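Side-chain contact in Aureochrome1-like protein (Ochromonas danica, PDB 6I20), which probably senses blue light through a flavin-binding LOV domain of the PAS fold, as in aureochrome photoreceptors: residues G36-T41 / S46-R51. Numbering follows the deposited sequence. Where two conformers were deposited one is given.
Sequences GFLTLT and SEVLGR. With EDO (1,2-ethanediol), chain G.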
ATOM      1  N   GLY A  36       6.824  10.257   1.860  1.00 16.38           N
ATOM      2  CA  GLY A  36       5.414  10.610   1.867  1.00 16.20           C
ATOM      3  C   GLY A  36       4.597   9.626   2.684  1.00 15.92           C
ATOM      4  O   GLY A  36       3.674  10.028   3.389  1.00 17.40           O
ATOM      5  N   PHE A  37       4.893   8.342   2.538  1.00 15.20           N
ATOM      6  CA  PHE A  37       4.218   7.308   3.343  1.00 15.37           C
ATOM      7  C   PHE A  37       4.460   7.534   4.830  1.00 15.44           C
ATOM      8  O   PHE A  37       3.540   7.437   5.661  1.00 16.12           O
ATOM      9  CB  PHE A  37       4.690   5.926   2.950  1.00 15.56           C
ATOM     10  CG  PHE A  37       4.086   4.804   3.747  1.00 14.99           C
ATOM     11  CD1 PHE A  37       2.874   4.242   3.372  1.00 14.80           C
ATOM     12  CD2 PHE A  37       4.741   4.291   4.844  1.00 15.77           C
ATOM     13  CE1 PHE A  37       2.313   3.204   4.092  1.00 14.85           C
ATOM     14  CE2 PHE A  37       4.169   3.245   5.561  1.00 15.22           C
ATOM     15  CZ  PHE A  37       2.977   2.695   5.188  1.00 15.31           C
ATOM     16  N   LEU A  38       5.684   7.852   5.186  1.00 15.53           N
ATOM     17  CA  LEU A  38       6.034   8.099   6.591  1.00 16.29           C
ATOM     18  C   LEU A  38       5.266   9.290   7.120  1.00 16.89           C
ATOM     19  O   LEU A  38       4.765   9.269   8.245  1.00 17.94           O
ATOM     20  CB  LEU A  38       7.535   8.276   6.762  1.00 16.50           C
ATOM     21  CG  LEU A  38       8.418   7.162   6.231  1.00 17.39           C
ATOM     22  CD1 LEU A  38       9.877   7.542   6.385  1.00 18.27           C
ATOM     23  CD2 LEU A  38       8.108   5.808   6.849  1.00 16.41           C
ATOM     24  N   THR A  39       5.204  10.373   6.350  1.00 17.48           N
ATOM     25  CA  THR A  39       4.500  11.562   6.786  1.00 18.79           C
ATOM     26  C   THR A  39       2.999  11.327   6.905  1.00 18.15           C
ATOM     27  O   THR A  39       2.387  11.750   7.901  1.00 20.32           O
ATOM     28  CB  THR A  39       4.789  12.723   5.862  1.00 21.11           C
ATOM     29  OG1 THR A  39       6.207  12.929   5.893  1.00 23.38           O
ATOM     30  CG2 THR A  39       4.066  13.990   6.313  1.00 22.76           C
ATOM     31  N   LEU A  40       2.441  10.616   5.943  1.00 17.62           N
ATOM     32  CA  LEU A  40       1.000  10.295   5.943  1.00 17.82           C
ATOM     33  C   LEU A  40       0.627   9.488   7.180  1.00 17.64           C
ATOM     34  O   LEU A  40      -0.371   9.769   7.823  1.00 19.84           O
ATOM     35  CB  LEU A  40       0.645   9.491   4.692  1.00 18.99           C
ATOM     36  CG  LEU A  40      -0.737   8.843   4.646  1.00 19.88           C
ATOM     37  CD1 LEU A  40      -1.800   9.938   4.640  1.00 22.03           C
ATOM     38  CD2 LEU A  40      -0.822   7.945   3.409  1.00 20.11           C
ATOM     39  N   THR A  41       1.400   8.448   7.460  1.00 17.08           N
ATOM     40  CA  THR A  41       1.053   7.494   8.496  1.00 16.55           C
ATOM     41  C   THR A  41       1.577   7.846   9.879  1.00 17.56           C
ATOM     42  O   THR A  41       1.060   7.282  10.882  1.00 17.62           O
ATOM     43  CB  THR A  41       1.548   6.090   8.130  1.00 15.91           C
ATOM     44  OG1 THR A  41       2.986   6.053   8.162  1.00 16.08           O
ATOM     45  CG2 THR A  41       0.997   5.619   6.819  1.00 16.18           C
ATOM     46  N   SER A  46      12.194   3.268  10.495  1.00 15.81           N
ATOM     47  CA  SER A  46      12.647   2.151  11.323  1.00 16.56           C
ATOM     48  C   SER A  46      11.501   1.385  11.974  1.00 15.96           C
ATOM     49  O   SER A  46      11.760   0.292  12.504  1.00 17.62           O
ATOM     50  CB  SER A  46      13.583   2.706  12.397  1.00 17.59           C
ATOM     51  OG  SER A  46      12.916   3.736  13.098  1.00 18.69           O
ATOM     52  N   GLU A  47      10.283   1.906  11.949  1.00 15.59           N
ATOM     53  CA  GLU A  47       9.108   1.236  12.476  1.00 15.76           C
ATOM     54  C   GLU A  47       8.310   0.523  11.403  1.00 16.02           C
ATOM     55  O   GLU A  47       7.355  -0.181  11.712  1.00 17.54           O
ATOM     56  CB  GLU A  47       8.190   2.255  13.183  1.00 16.56           C
ATOM     57  CG  GLU A  47       8.823   2.856  14.400  1.00 17.89           C
ATOM     58  CD  GLU A  47       7.981   3.906  15.052  1.00 19.33           C
ATOM     59  OE1 GLU A  47       7.557   4.873  14.387  1.00 19.05           O
ATOM     60  OE2 GLU A  47       7.714   3.769  16.264  1.00 21.24           O
ATOM     61  N   VAL A  48       8.638   0.757  10.126  1.00 14.88           N
ATOM     62  CA  VAL A  48       7.851   0.183   9.022  1.00 15.00           C
ATOM     63  C   VAL A  48       8.593  -0.890   8.234  1.00 14.04           C
ATOM     64  O   VAL A  48       8.007  -1.885   7.816  1.00 14.56           O
ATOM     65  CB  VAL A  48       7.232   1.236   8.144  1.00 17.52           C
ATOM     66  CG1 VAL A  48       6.462   2.297   8.883  1.00 18.38           C
ATOM     67  CG2 VAL A  48       8.187   1.837   7.225  1.00 19.31           C
ATOM     68  N   LEU A  49       9.897  -0.699   7.991  1.00 14.72           N
ATOM     69  CA  LEU A  49      10.634  -1.718   7.266  1.00 14.76           C
ATOM     70  C   LEU A  49      10.582  -3.033   8.031  1.00 14.69           C
ATOM     71  O   LEU A  49      10.685  -3.046   9.270  1.00 16.02           O
ATOM     72  CB  LEU A  49      12.068  -1.323   7.035  1.00 15.64           C
ATOM     73  CG  LEU A  49      12.303  -0.079   6.175  1.00 16.73           C
ATOM     74  CD1 LEU A  49      13.782   0.218   6.167  1.00 18.35           C
ATOM     75  CD2 LEU A  49      11.734  -0.203   4.776  1.00 18.13           C
ATOM     76  N   GLY A  50      10.389  -4.135   7.306  1.00 15.18           N
ATOM     77  CA  GLY A  50      10.305  -5.467   7.936  1.00 16.23           C
ATOM     78  C   GLY A  50       8.941  -5.841   8.467  1.00 15.35           C
ATOM     79  O   GLY A  50       8.790  -6.928   9.046  1.00 17.92           O
ATOM     80  N   ARG A  51       7.957  -4.959   8.286  0.50 14.83           N
ATOM     81  CA  ARG A  51       6.593  -5.166   8.742  0.50 15.40           C
ATOM     82  C   ARG A  51       5.630  -5.278   7.562  0.50 14.82           C
ATOM     83  O   ARG A  51       5.807  -4.613   6.549  0.50 14.56           O
ATOM     84  CB  ARG A  51       6.152  -3.981   9.625  0.50 16.05           C
ATOM     85  CG  ARG A  51       7.073  -3.763  10.826  0.50 16.73           C
ATOM     86  CD  ARG A  51       6.794  -4.802  11.902  0.50 17.29           C
ATOM     87  NE  ARG A  51       5.375  -4.978  12.154  0.50 19.87           N
ATOM     88  CZ  ARG A  51       4.603  -4.215  12.938  0.50 20.06           C
ATOM     89  NH1 ARG A  51       3.342  -4.476  12.996  0.50 19.82           N
ATOM     90  NH2 ARG A  51       5.089  -3.228  13.686  0.50 22.49           N
TER
HETATM   91  C1  EDO G 403       7.415  15.278   4.651  1.00 37.17           C
HETATM   92  O1  EDO G 403       8.278  16.397   4.403  1.00 52.55           O
HETATM   93  C2  EDO G 403       6.280  15.269   3.636  1.00 38.70           C
HETATM   94  O2  EDO G 403       6.256  14.057   2.871  1.00 37.50           O
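V48 sets its two methyl groups against two side chains of helix 35-41, F37 and L38. CG1 meets the F37 ring at its edge, near the ring plane, 4.1 Å from CE2; CG2 of V48 lies 4.0 Å from CD2 of L38. A beta-branched residue suits this place because its fork, fixed close to the backbone, serves both neighbours without a long, flexible chain. F37 reaches inward because its CG stands anti to the backbone N (chi1 178°), and one ring face is covered by T41 CG2, 3.8 Å above the plane and offset toward the rim. T41 serves in two ways: its methyl packs on the ring, while OG1 bonds to F37 O at 2.9 Å, approaching that carbonyl from the face opposite to T41 N, so the buried hydroxyl has an acceptor in the helix backbone. A33 and F55 also touch V48, closing in the apolar side. F37 and V48 are buried; the more open flank is that of L38, partly exposed, where a longer, flexible leucine chain carries CD2 to V48 although its CB does not point straight there. With the F37 side chain about 5 Å from the flavin mononucleotide, this packing of helix 35-41 against the short, weakly bonded helix that follows lies beside the flavin pocket of a LOV-type PAS domain.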